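Local coordinates for thioredoxin family protein (Streptococcus pneumoniae, PDB 2YP6) that probably works as a thiol-disulfide oxidoreductase on the bacterial surface, a thioredoxin-fold lipoprotein that supports resistance to extracellular oxidative stress, at residues 46-51 / 161-166; 71-76 / 179-184; 101-106 / 132-137; 149-154 / 167-172. One frame throughout, in Å; residues are numbered along the deposited sequence.

Overall arrangement
All four contacts belong to one thioredoxin-type domain and reach its central mixed sheet. Contacts 1 and 4 share strand 164-169, an outermost strand, and their centres lie about 16 Å apart. Contact 2 sets the C-terminal helix against strand 71-76; its centre is about 11 Å from that of contact 1, and the salt bridge K166 NZ to E183 OE2 (2.9 Å) joins the two. The centres of contacts 2 and 3 are about 12 Å apart, although the two touch through neighbouring strands 71-76 and 102-108. Contact 4 touches the redox site: its cis-proline P153 packs on C84 of the C81-C84 disulfide, and the nearest atoms of the S151 side chain and the bound cyclohexylpropylphosphocholine are about 8 Å apart.

Contact 1: 46-51 / 161-166; sequences GKDAPD and QGKIGK
The D48 carboxylate and the K163 ammonium form a salt bridge at the solvent side of this contact: NZ reaches OD1 at 2.7 Å on the syn side, but 34° out of the carboxylate plane. The lysine gets there by a bend at its second torsion (chi2 -63°), which brings CD and CE alongside OD1. The other flat groups are peptides. A49 N points at G162 O (2.9 Å) in the carbonyl plane, and G46 N does the same to I164 O (2.8 Å), while I164 N comes to K47 O (2.9 Å) from a tilted direction. Three backbone bonds thus zip the loop before strand 53-56 onto the turn and first residue of edge strand 164-169; D48 and K163 also form a single beta bridge through their backbones. On the inner side, A49 CB rests on I164 CG1 at 4.1 Å, with Y147 and I158 packing on the same alanine. Two waters complete the polar side. One donates to D48 OD1 and Q161 O, the other to A49 O and G162 O. OD1 therefore accepts from both K163 NZ and a water, which probably keeps the carboxylate ionised, and the loop is held mainly by polar bonds.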
loop_
_atom_site.group_PDB
_atom_site.type_symbol
_atom_site.label_atom_id
_atom_site.label_comp_id
_atom_site.label_asym_id
_atom_site.label_seq_id
_atom_site.Cartn_x
_atom_site.Cartn_y
_atom_site.Cartn_z
ATOM N N GLY A 46 -0.684 -15.211 8.463
ATOM C CA GLY A 46 -1.120 -16.555 8.119
ATOM C C GLY A 46 -2.583 -16.665 7.751
ATOM O O GLY A 46 -3.035 -17.727 7.302
ATOM N N LYS A 47 -3.338 -15.600 7.983
ATOM C CA LYS A 47 -4.767 -15.606 7.702
ATOM C C LYS A 47 -5.073 -14.718 6.509
ATOM O O LYS A 47 -4.270 -13.878 6.127
ATOM C CB LYS A 47 -5.555 -15.128 8.918
ATOM C CG LYS A 47 -5.474 -16.077 10.159
ATOM C CD LYS A 47 -5.833 -17.522 9.784
ATOM C CE LYS A 47 -5.665 -18.520 10.927
ATOM N NZ LYS A 47 -5.987 -19.912 10.453
ATOM N N ASP A 48 -6.243 -14.910 5.924
ATOM C CA ASP A 48 -6.624 -14.126 4.743
ATOM C C ASP A 48 -6.532 -12.632 5.011
ATOM O O ASP A 48 -7.017 -12.131 6.035
ATOM C CB ASP A 48 -8.065 -14.440 4.306
ATOM C CG ASP A 48 -8.220 -15.802 3.685
ATOM O OD1 ASP A 48 -7.212 -16.451 3.316
ATOM O OD2 ASP A 48 -9.389 -16.222 3.571
ATOM N N ALA A 49 -5.934 -11.919 4.075
ATOM C CA ALA A 49 -5.970 -10.450 4.062
ATOM C C ALA A 49 -7.387 -9.995 3.762
ATOM O O ALA A 49 -7.993 -10.492 2.823
ATOM C CB ALA A 49 -5.017 -9.920 2.984
ATOM N N PRO A 50 -7.920 -9.054 4.553
ATOM C CA PRO A 50 -9.288 -8.598 4.310
ATOM C C PRO A 50 -9.453 -8.018 2.902
ATOM O O PRO A 50 -8.592 -7.314 2.359
ATOM C CB PRO A 50 -9.495 -7.518 5.377
ATOM C CG PRO A 50 -8.542 -7.847 6.466
ATOM C CD PRO A 50 -7.343 -8.451 5.774
ATOM N N ASP A 51 -10.559 -8.378 2.285
ATOM C CA ASP A 51 -10.888 -7.860 0.976
ATOM C C ASP A 51 -11.198 -6.370 1.029
ATOM O O ASP A 51 -11.628 -5.850 2.055
ATOM C CB ASP A 51 -12.105 -8.575 0.426
ATOM C CG ASP A 51 -11.763 -9.911 -0.158
ATOM O OD1 ASP A 51 -11.218 -9.929 -1.283
ATOM O OD2 ASP A 51 -12.043 -10.925 0.506
ATOM N N GLN A 161 -1.470 -16.643 -2.172
ATOM C CA GLN A 161 -2.710 -17.284 -1.805
ATOM C C GLN A 161 -3.657 -16.336 -1.072
ATOM O O GLN A 161 -4.717 -16.763 -0.622
ATOM C CB GLN A 161 -2.424 -18.507 -0.936
ATOM C CG GLN A 161 -1.399 -19.474 -1.530
ATOM C CD GLN A 161 -1.849 -20.061 -2.854
ATOM O OE1 GLN A 161 -2.817 -20.805 -2.910
ATOM N NE2 GLN A 161 -1.143 -19.722 -3.929
ATOM N N GLY A 162 -3.267 -15.061 -0.972
ATOM C CA GLY A 162 -4.071 -14.040 -0.319
ATOM C C GLY A 162 -3.958 -13.977 1.198
ATOM O O GLY A 162 -4.770 -13.296 1.834
ATOM N N LYS A 163 -2.972 -14.685 1.766
ATOM C CA LYS A 163 -2.730 -14.677 3.211
ATOM C C LYS A 163 -1.690 -13.655 3.589
ATOM O O LYS A 163 -0.714 -13.458 2.873
ATOM C CB LYS A 163 -2.190 -16.027 3.706
ATOM C CG LYS A 163 -2.875 -17.229 3.170
ATOM C CD LYS A 163 -4.276 -17.296 3.574
ATOM C CE LYS A 163 -4.779 -18.694 3.289
ATOM N NZ LYS A 163 -6.148 -18.860 3.804
ATOM N N ILE A 164 -1.857 -13.033 4.744
ATOM C CA ILE A 164 -0.821 -12.151 5.242
ATOM C C ILE A 164 0.452 -12.976 5.500
ATOM O O ILE A 164 0.442 -13.941 6.282
ATOM C CB ILE A 164 -1.269 -11.402 6.501
ATOM C CG1 ILE A 164 -2.426 -10.461 6.155
ATOM C CG2 ILE A 164 -0.076 -10.624 7.082
ATOM C CD1 ILE A 164 -3.044 -9.768 7.374
ATOM N N GLY A 165 1.537 -12.612 4.832
ATOM C CA GLY A 165 2.823 -13.279 5.035
ATOM C C GLY A 165 3.720 -12.554 6.013
ATOM O O GLY A 165 4.292 -13.177 6.907
ATOM N N LYS A 166 3.843 -11.235 5.857
ATOM C CA LYS A 166 4.604 -10.418 6.798
ATOM C C LYS A 166 3.893 -9.110 7.050
ATOM O O LYS A 166 3.112 -8.674 6.222
ATOM C CB LYS A 166 6.002 -10.085 6.269
ATOM C CG LYS A 166 6.886 -11.294 6.061
ATOM C CD LYS A 166 8.293 -11.060 6.604
ATOM C CE LYS A 166 9.216 -12.232 6.296
ATOM N NZ LYS A 166 10.533 -12.039 6.921
HETATM O O HOH W 1 -7.391 -16.591 0.543
HETATM O O HOH W 2 -7.141 -12.236 0.813
#

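Contact 2: 71-76 / 179-184; sequences KVYLKF and AAFKEM
In this thioredoxin fold the C-terminal helix 174-182 lies against the sheet, and K71 and F181 carry its contact with interior strand 71-76. The ammonium of K71 does most of the polar work. Its extended chain runs past the F181 side chain in the opposite direction and brings NZ to F181 O at 2.8 Å, approaching from above the carbonyl plane. A weak bond to M184 O follows at 3.4 Å, and a water accepts from K71 NZ at 2.7 Å while donating back to M184 O. D101 supplies a salt bridge from the neighbouring segment, so three good acceptors and one weak one surround the charge. F181 O stands at the last turn of the helix, where the weak bond from M184 N is its other partner here, and the lysine sets a positive charge at the C-terminal end of the helix, which would probably suit the helix dipole.

Nearer the strand the contact is mostly apolar. K71 CB lies 3.7 Å from F181 CD1, and F102 stacks on the F181 ring. The ring edge points at the strand, with V72 O lying in its plane. Strand amides keep their sheet partners: Y73 N bonds to E103 O, and V72 pairs with I158. Y73 crosses F181 at about a right angle, its CB 3.8 Å from F181 CZ and its ring edge facing F181 CE2, which lies 4.0 Å from Y73 CD2.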
loop_
_atom_site.group_PDB
_atom_site.type_symbol
_atom_site.label_atom_id
_atom_site.label_comp_id
_atom_site.label_asym_id
_atom_site.label_seq_id
_atom_site.Cartn_x
_atom_site.Cartn_y
_atom_site.Cartn_z
ATOM N N LYS A 71 1.545 -11.988 -5.262
ATOM C CA LYS A 71 1.912 -11.449 -3.968
ATOM C C LYS A 71 1.611 -9.961 -4.021
ATOM O O LYS A 71 1.621 -9.363 -5.105
ATOM C CB LYS A 71 3.389 -11.733 -3.690
ATOM C CG LYS A 71 3.706 -13.244 -3.678
ATOM C CD LYS A 71 5.185 -13.571 -3.618
ATOM C CE LYS A 71 5.427 -15.055 -3.850
ATOM N NZ LYS A 71 6.861 -15.392 -3.907
ATOM N N VAL A 72 1.334 -9.352 -2.864
ATOM C CA VAL A 72 0.980 -7.939 -2.846
ATOM C C VAL A 72 1.755 -7.233 -1.742
ATOM O O VAL A 72 1.826 -7.705 -0.629
ATOM C CB VAL A 72 -0.552 -7.726 -2.675
ATOM C CG1 VAL A 72 -0.903 -6.265 -2.505
ATOM C CG2 VAL A 72 -1.325 -8.309 -3.882
ATOM N N TYR A 73 2.344 -6.098 -2.094
ATOM C CA TYR A 73 2.978 -5.182 -1.125
ATOM C C TYR A 73 1.948 -4.094 -0.869
ATOM O O TYR A 73 1.652 -3.301 -1.767
ATOM C CB TYR A 73 4.231 -4.651 -1.772
ATOM C CG TYR A 73 5.130 -3.681 -1.005
ATOM C CD1 TYR A 73 4.660 -2.472 -0.494
ATOM C CD2 TYR A 73 6.480 -3.941 -0.891
ATOM C CE1 TYR A 73 5.519 -1.582 0.145
ATOM C CE2 TYR A 73 7.343 -3.059 -0.247
ATOM C CZ TYR A 73 6.849 -1.871 0.267
ATOM O OH TYR A 73 7.727 -0.973 0.881
ATOM N N LEU A 74 1.338 -4.103 0.324
ATOM C CA LEU A 74 0.222 -3.189 0.614
ATOM C C LEU A 74 0.657 -2.211 1.674
ATOM O O LEU A 74 0.905 -2.624 2.797
ATOM C CB LEU A 74 -1.003 -3.973 1.084
ATOM C CG LEU A 74 -2.263 -3.167 1.362
ATOM C CD1 LEU A 74 -2.823 -2.527 0.112
ATOM C CD2 LEU A 74 -3.323 -4.078 2.003
ATOM N N LYS A 75 0.776 -0.937 1.304
ATOM C CA LYS A 75 1.285 0.089 2.212
ATOM C C LYS A 75 0.212 1.089 2.567
ATOM O O LYS A 75 -0.398 1.701 1.687
ATOM C CB LYS A 75 2.451 0.834 1.580
ATOM C CG LYS A 75 3.077 1.874 2.446
ATOM C CD LYS A 75 4.070 2.729 1.632
ATOM C CE LYS A 75 4.904 3.610 2.505
ATOM N NZ LYS A 75 6.021 2.875 3.173
ATOM N N PHE A 76 0.005 1.261 3.865
ATOM C CA PHE A 76 -0.906 2.264 4.383
ATOM C C PHE A 76 -0.088 3.467 4.801
ATOM O O PHE A 76 0.897 3.317 5.521
ATOM C CB PHE A 76 -1.696 1.706 5.585
ATOM C CG PHE A 76 -2.684 0.630 5.209
ATOM C CD1 PHE A 76 -2.270 -0.696 5.056
ATOM C CD2 PHE A 76 -4.006 0.937 4.969
ATOM C CE1 PHE A 76 -3.138 -1.659 4.702
ATOM C CE2 PHE A 76 -4.891 -0.031 4.613
ATOM C CZ PHE A 76 -4.467 -1.343 4.470
ATOM N N ALA A 179 13.374 -10.024 -0.160
ATOM C CA ALA A 179 13.720 -11.239 0.556
ATOM C C ALA A 179 12.468 -11.890 1.162
ATOM O O ALA A 179 12.288 -13.114 1.084
ATOM C CB ALA A 179 14.773 -10.938 1.645
ATOM N N ALA A 180 11.592 -11.062 1.733
ATOM C CA ALA A 180 10.366 -11.540 2.377
ATOM C C ALA A 180 9.478 -12.246 1.361
ATOM O O ALA A 180 8.972 -13.335 1.612
ATOM C CB ALA A 180 9.608 -10.372 3.037
ATOM N N PHE A 181 9.274 -11.619 0.208
ATOM C CA PHE A 181 8.430 -12.226 -0.808
ATOM C C PHE A 181 8.996 -13.566 -1.311
ATOM O O PHE A 181 8.236 -14.492 -1.675
ATOM C CB PHE A 181 8.201 -11.255 -1.948
ATOM C CG PHE A 181 7.186 -10.192 -1.650
ATOM C CD1 PHE A 181 5.907 -10.513 -1.211
ATOM C CD2 PHE A 181 7.497 -8.849 -1.841
ATOM C CE1 PHE A 181 4.964 -9.532 -0.981
ATOM C CE2 PHE A 181 6.571 -7.867 -1.609
ATOM C CZ PHE A 181 5.293 -8.203 -1.177
ATOM N N LYS A 182 10.316 -13.699 -1.308
ATOM C CA LYS A 182 10.925 -14.978 -1.668
ATOM C C LYS A 182 10.614 -16.093 -0.685
ATOM O O LYS A 182 10.579 -17.271 -1.077
ATOM C CB LYS A 182 12.437 -14.844 -1.817
ATOM C CG LYS A 182 12.829 -14.129 -3.055
ATOM C CD LYS A 182 14.322 -13.986 -3.147
ATOM C CE LYS A 182 14.689 -13.202 -4.381
ATOM N NZ LYS A 182 14.864 -11.767 -4.069
ATOM N N GLU A 183 10.399 -15.758 0.585
ATOM C CA GLU A 183 10.121 -16.793 1.587
ATOM C C GLU A 183 8.624 -17.082 1.776
ATOM O O GLU A 183 8.241 -17.881 2.634
ATOM C CB GLU A 183 10.829 -16.496 2.936
ATOM C CG GLU A 183 10.500 -15.174 3.651
ATOM C CD GLU A 183 11.105 -15.096 5.083
ATOM O OE1 GLU A 183 10.828 -15.998 5.892
ATOM O OE2 GLU A 183 11.857 -14.146 5.405
ATOM N N MET A 184 7.794 -16.415 0.978
ATOM C CA MET A 184 6.349 -16.606 0.958
ATOM C C MET A 184 5.892 -17.451 -0.196
ATOM O O MET A 184 6.507 -17.421 -1.254
ATOM C CB MET A 184 5.694 -15.245 0.699
ATOM C CG MET A 184 5.116 -14.617 1.884
ATOM S SD MET A 184 4.544 -13.008 1.356
ATOM C CE MET A 184 5.846 -12.125 2.073
HETATM O O HOH W 3 7.677 -17.901 -4.159
#

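Contact 3: 101-106 / 132-137; sequences DFEILT and DIPVLY
T106 and I133 press methyl against methyl: CG2 to CG2 is 3.5 Å, tighter than usual van der Waals contact, and the side chains cross at about a right angle. The same threonine holds P134 O in a double grip. Its OG1 sits between backbone N and carbonyl carbon (chi1 81°) and donates to P134 O at 2.8 Å, tilted slightly from the carbonyl plane; W77 NE1 also hydrogen-bonds this OG1. T106 N adds a longer bond of 3.1 Å to P134 O. L136 N then returns to T106 O at 2.8 Å, and T106 with V135 forms a parallel bridge. Close by, P134, which has no N-H to offer, lays CG against I104 O at 3.2 Å, and that buried oxygen is left without a hydrogen-bond partner.

The remaining contacts are looser. L105 CD2 touches P134 CB at 4.0 Å, and I104 CG2 stands 4.5 Å from I133 CD1. On the more open side, E103 OE2 lies 3.8 Å from P134 CG, beside a malonate ion, probably from the crystallisation liquor, which hydrogen-bonds I104 N.

The two strands, 42° apart in direction, are the ends of the beta-alpha-beta crossover through helix 120-127. F121 and F125 of that helix cover V135, L91 and M92 of helix 88-96 back T106 and I133, and strand 71-76 places K75 beside T106 and L74 beside L105.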
loop_
_atom_site.group_PDB
_atom_site.type_symbol
_atom_site.label_atom_id
_atom_site.label_comp_id
_atom_site.label_asym_id
_atom_site.label_seq_id
_atom_site.Cartn_x
_atom_site.Cartn_y
_atom_site.Cartn_z
ATOM N N ASP A 101 7.211 -10.744 -8.851
ATOM C CA ASP A 101 6.041 -11.598 -8.703
ATOM C C ASP A 101 5.075 -10.998 -7.682
ATOM O O ASP A 101 4.110 -11.673 -7.238
ATOM C CB ASP A 101 6.423 -13.043 -8.351
ATOM C CG ASP A 101 7.053 -13.177 -6.975
ATOM O OD1 ASP A 101 7.407 -12.153 -6.345
ATOM O OD2 ASP A 101 7.185 -14.318 -6.514
ATOM N N PHE A 102 5.315 -9.728 -7.340
ATOM C CA PHE A 102 4.397 -8.993 -6.496
ATOM C C PHE A 102 3.936 -7.674 -7.129
ATOM O O PHE A 102 4.628 -7.096 -7.948
ATOM C CB PHE A 102 5.003 -8.713 -5.113
ATOM C CG PHE A 102 6.252 -7.873 -5.129
ATOM C CD1 PHE A 102 7.497 -8.460 -5.298
ATOM C CD2 PHE A 102 6.187 -6.502 -4.912
ATOM C CE1 PHE A 102 8.654 -7.694 -5.280
ATOM C CE2 PHE A 102 7.347 -5.733 -4.894
ATOM C CZ PHE A 102 8.582 -6.350 -5.082
ATOM N N GLU A 103 2.756 -7.246 -6.729
ATOM C CA GLU A 103 2.174 -5.973 -7.113
ATOM C C GLU A 103 2.274 -5.040 -5.926
ATOM O O GLU A 103 2.097 -5.466 -4.776
ATOM C CB GLU A 103 0.706 -6.176 -7.470
ATOM C CG GLU A 103 -0.169 -4.913 -7.438
ATOM C CD GLU A 103 -0.120 -4.081 -8.737
ATOM O OE1 GLU A 103 0.310 -4.638 -9.784
ATOM O OE2 GLU A 103 -0.512 -2.869 -8.686
ATOM N N ILE A 104 2.510 -3.769 -6.206
ATOM C CA ILE A 104 2.499 -2.731 -5.188
ATOM C C ILE A 104 1.181 -1.942 -5.197
ATOM O O ILE A 104 0.739 -1.452 -6.255
ATOM C CB ILE A 104 3.672 -1.740 -5.400
ATOM C CG1 ILE A 104 4.997 -2.483 -5.293
ATOM C CG2 ILE A 104 3.567 -0.610 -4.431
ATOM C CD1 ILE A 104 6.152 -1.810 -6.015
ATOM N N LEU A 105 0.578 -1.813 -4.014
ATOM C CA LEU A 105 -0.629 -1.012 -3.811
ATOM C C LEU A 105 -0.431 -0.203 -2.553
ATOM O O LEU A 105 0.080 -0.718 -1.547
ATOM C CB LEU A 105 -1.882 -1.866 -3.595
ATOM C CG LEU A 105 -2.344 -2.767 -4.730
ATOM C CD1 LEU A 105 -3.553 -3.591 -4.282
ATOM C CD2 LEU A 105 -2.662 -1.960 -5.960
ATOM N N THR A 106 -0.812 1.067 -2.602
ATOM C CA THR A 106 -0.764 1.888 -1.402
ATOM C C THR A 106 -2.146 2.452 -1.158
ATOM O O THR A 106 -2.910 2.597 -2.100
ATOM C CB THR A 106 0.296 3.000 -1.460
ATOM O OG1 THR A 106 -0.207 4.128 -2.195
ATOM C CG2 THR A 106 1.595 2.478 -2.082
ATOM N N ASP A 132 4.042 6.296 -10.734
ATOM C CA ASP A 132 4.166 4.849 -10.902
ATOM C C ASP A 132 3.817 4.044 -9.668
ATOM O O ASP A 132 4.159 2.865 -9.587
ATOM C CB ASP A 132 5.571 4.483 -11.399
ATOM C CG ASP A 132 5.928 5.189 -12.705
ATOM O OD1 ASP A 132 5.041 5.353 -13.569
ATOM O OD2 ASP A 132 7.085 5.631 -12.862
ATOM N N ILE A 133 3.124 4.661 -8.716
ATOM C CA ILE A 133 2.717 3.983 -7.491
ATOM C C ILE A 133 1.206 4.098 -7.385
ATOM O O ILE A 133 0.704 5.206 -7.326
ATOM C CB ILE A 133 3.327 4.658 -6.240
ATOM C CG1 ILE A 133 4.842 4.498 -6.239
ATOM C CG2 ILE A 133 2.733 4.067 -4.952
ATOM C CD1 ILE A 133 5.300 3.066 -6.316
ATOM N N PRO A 134 0.478 2.968 -7.381
ATOM C CA PRO A 134 -0.968 3.060 -7.150
ATOM C C PRO A 134 -1.317 3.640 -5.803
ATOM O O PRO A 134 -0.769 3.244 -4.758
ATOM C CB PRO A 134 -1.429 1.601 -7.219
ATOM C CG PRO A 134 -0.401 0.920 -8.028
ATOM C CD PRO A 134 0.884 1.581 -7.694
ATOM N N VAL A 135 -2.257 4.574 -5.817
ATOM C CA VAL A 135 -2.771 5.098 -4.568
ATOM C C VAL A 135 -4.265 4.883 -4.545
ATOM O O VAL A 135 -4.983 5.375 -5.416
ATOM C CB VAL A 135 -2.489 6.604 -4.400
ATOM C CG1 VAL A 135 -3.074 7.105 -3.079
ATOM C CG2 VAL A 135 -0.996 6.897 -4.479
ATOM N N LEU A 136 -4.715 4.133 -3.550
ATOM C CA LEU A 136 -6.122 3.821 -3.403
ATOM C C LEU A 136 -6.726 4.707 -2.317
ATOM O O LEU A 136 -6.093 4.975 -1.296
ATOM C CB LEU A 136 -6.289 2.361 -3.025
ATOM C CG LEU A 136 -5.647 1.344 -3.983
ATOM C CD1 LEU A 136 -6.085 -0.036 -3.561
ATOM C CD2 LEU A 136 -5.982 1.621 -5.446
ATOM N N TYR A 137 -7.965 5.122 -2.547
ATOM C CA TYR A 137 -8.646 6.080 -1.681
ATOM C C TYR A 137 -9.597 5.366 -0.747
ATOM O O TYR A 137 -10.689 4.975 -1.143
ATOM C CB TYR A 137 -9.459 7.031 -2.528
ATOM C CG TYR A 137 -8.674 8.091 -3.273
ATOM C CD1 TYR A 137 -7.320 8.278 -3.054
ATOM C CD2 TYR A 137 -9.312 8.928 -4.167
ATOM C CE1 TYR A 137 -6.606 9.274 -3.741
ATOM C CE2 TYR A 137 -8.620 9.929 -4.841
ATOM C CZ TYR A 137 -7.270 10.100 -4.621
ATOM O OH TYR A 137 -6.589 11.086 -5.307
#

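Contact 4: 149-154 / 167-172; sequences IRSIPT and IQFGAI
G170 N donates to P153 O at 2.8 Å, the shortest polar link between the two segments, and it arrives nearly along the C=O axis, although the N-H...O angle is only 140°. P153 follows a cis peptide bond. A cis-proline facing the CxxC pair is a hallmark of the thioredoxin fold, and its ring here packs on P83 and C84. P153 CG also lies 3.8 Å from A171 N. G170 turns the chain away after the strand with a positive phi of 88°, which a side chain would tolerate poorly.

T154 and F169 form an antiparallel, non-hydrogen-bonded pair, their side chains side by side and pointing the same way. T154 CG2 stands anti to the backbone N, 4.1 Å from I167 CG2. That rotamer leaves OG1 beside the backbone N, from where it donates to S151 O at 2.6 Å and closes the backbone around the cis I152-P153 peptide. T154 CA also touches Q168 O at 3.4 Å. On the solvent side, R150 NH1 lies over one face of the exposed F169 ring, 4.3 Å from F169 CZ; R150 CZ is 5.0 Å from the F169 ring centroid and 30° off the normal, an off-centre cation-pi contact.

The loop leads from helix 142-146 into strand 154-158, where T154 hydrogen-bonds F76 of strand 71-76 through the backbone, while I152 packs on W80 and C81, just ahead of helix 82-86, and I167 meets Y156.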
loop_
_atom_site.group_PDB
_atom_site.type_symbol
_atom_site.label_atom_id
_atom_site.label_comp_id
_atom_site.label_asym_id
_atom_site.label_seq_id
_atom_site.Cartn_x
_atom_site.Cartn_y
_atom_site.Cartn_z
ATOM N N ILE A 149 -4.880 -0.622 11.431
ATOM C CA ILE A 149 -3.727 0.242 11.379
ATOM C C ILE A 149 -3.613 1.010 12.702
ATOM O O ILE A 149 -4.594 1.563 13.181
ATOM C CB ILE A 149 -3.817 1.175 10.175
ATOM C CG1 ILE A 149 -3.879 0.342 8.885
ATOM C CG2 ILE A 149 -2.637 2.158 10.152
ATOM C CD1 ILE A 149 -2.705 -0.629 8.705
ATOM N N ARG A 150 -2.428 0.984 13.310
ATOM C CA ARG A 150 -2.180 1.716 14.565
ATOM C C ARG A 150 -1.166 2.843 14.328
ATOM O O ARG A 150 -1.203 3.878 14.998
ATOM C CB ARG A 150 -1.653 0.761 15.650
ATOM C CG ARG A 150 -0.340 0.059 15.242
ATOM C CD ARG A 150 0.462 -0.553 16.419
ATOM N NE ARG A 150 -0.124 -1.802 16.910
ATOM C CZ ARG A 150 0.559 -2.810 17.458
ATOM N NH1 ARG A 150 1.881 -2.756 17.601
ATOM N NH2 ARG A 150 -0.101 -3.889 17.862
ATOM N N SER A 151 -0.258 2.629 13.375
ATOM C CA SER A 151 0.772 3.609 13.054
ATOM C C SER A 151 1.080 3.548 11.570
ATOM O O SER A 151 0.762 2.552 10.894
ATOM C CB SER A 151 2.039 3.296 13.830
ATOM O OG SER A 151 2.311 1.918 13.693
ATOM N N ILE A 152 1.664 4.621 11.045
ATOM C CA ILE A 152 2.010 4.635 9.622
ATOM C C ILE A 152 3.441 5.099 9.444
ATOM O O ILE A 152 3.981 5.829 10.289
ATOM C CB ILE A 152 1.037 5.534 8.771
ATOM C CG1 ILE A 152 0.807 6.865 9.473
ATOM C CG2 ILE A 152 -0.290 4.808 8.497
ATOM C CD1 ILE A 152 0.133 7.854 8.587
ATOM N N PRO A 153 4.092 4.648 8.361
ATOM C CA PRO A 153 3.566 3.696 7.389
ATOM C C PRO A 153 3.523 2.295 7.979
ATOM O O PRO A 153 4.345 1.997 8.841
ATOM C CB PRO A 153 4.596 3.750 6.254
ATOM C CG PRO A 153 5.884 4.173 6.922
ATOM C CD PRO A 153 5.501 5.010 8.109
ATOM N N THR A 154 2.576 1.473 7.529
ATOM C CA THR A 154 2.556 0.038 7.824
ATOM C C THR A 154 2.433 -0.696 6.483
ATOM O O THR A 154 1.657 -0.273 5.611
ATOM C CB THR A 154 1.379 -0.367 8.713
ATOM O OG1 THR A 154 1.520 0.217 10.009
ATOM C CG2 THR A 154 1.317 -1.873 8.885
ATOM N N ILE A 167 4.183 -8.510 8.196
ATOM C CA ILE A 167 3.734 -7.174 8.535
ATOM C C ILE A 167 4.950 -6.395 9.018
ATOM O O ILE A 167 5.745 -6.889 9.823
ATOM C CB ILE A 167 2.690 -7.185 9.680
ATOM C CG1 ILE A 167 1.540 -8.151 9.367
ATOM C CG2 ILE A 167 2.154 -5.755 9.913
ATOM C CD1 ILE A 167 0.644 -8.400 10.524
ATOM N N GLN A 168 5.061 -5.155 8.574
ATOM C CA GLN A 168 6.138 -4.286 9.001
ATOM C C GLN A 168 5.564 -2.949 9.476
ATOM O O GLN A 168 4.772 -2.330 8.776
ATOM C CB GLN A 168 7.101 -4.064 7.835
ATOM C CG GLN A 168 8.344 -3.250 8.252
ATOM C CD GLN A 168 9.469 -4.118 8.813
ATOM O OE1 GLN A 168 9.427 -5.361 8.764
ATOM N NE2 GLN A 168 10.511 -3.462 9.295
ATOM N N PHE A 169 5.944 -2.548 10.679
ATOM C CA PHE A 169 5.574 -1.254 11.255
ATOM C C PHE A 169 6.716 -0.308 10.922
ATOM O O PHE A 169 7.878 -0.567 11.233
ATOM C CB PHE A 169 5.333 -1.395 12.764
ATOM C CG PHE A 169 4.307 -2.448 13.094
ATOM C CD1 PHE A 169 2.953 -2.222 12.836
ATOM C CD2 PHE A 169 4.681 -3.672 13.623
ATOM C CE1 PHE A 169 1.995 -3.195 13.118
ATOM C CE2 PHE A 169 3.733 -4.648 13.886
ATOM C CZ PHE A 169 2.392 -4.413 13.618
ATOM N N GLY A 170 6.401 0.768 10.232
ATOM C CA GLY A 170 7.435 1.633 9.704
ATOM C C GLY A 170 7.861 1.137 8.334
ATOM O O GLY A 170 7.351 0.123 7.837
ATOM N N ALA A 171 8.783 1.852 7.709
ATOM C CA ALA A 171 9.209 1.514 6.355
ATOM C C ALA A 171 9.966 0.194 6.347
ATOM O O ALA A 171 10.585 -0.191 7.336
ATOM C CB ALA A 171 10.074 2.629 5.771
ATOM N N ILE A 172 9.898 -0.504 5.222
ATOM C CA ILE A 172 10.694 -1.716 5.014
ATOM C C ILE A 172 11.624 -1.455 3.823
ATOM O O ILE A 172 11.206 -0.854 2.845
ATOM C CB ILE A 172 9.781 -2.952 4.782
ATOM C CG1 ILE A 172 10.604 -4.240 4.717
ATOM C CG2 ILE A 172 8.914 -2.788 3.540
ATOM C CD1 ILE A 172 9.744 -5.483 4.694
#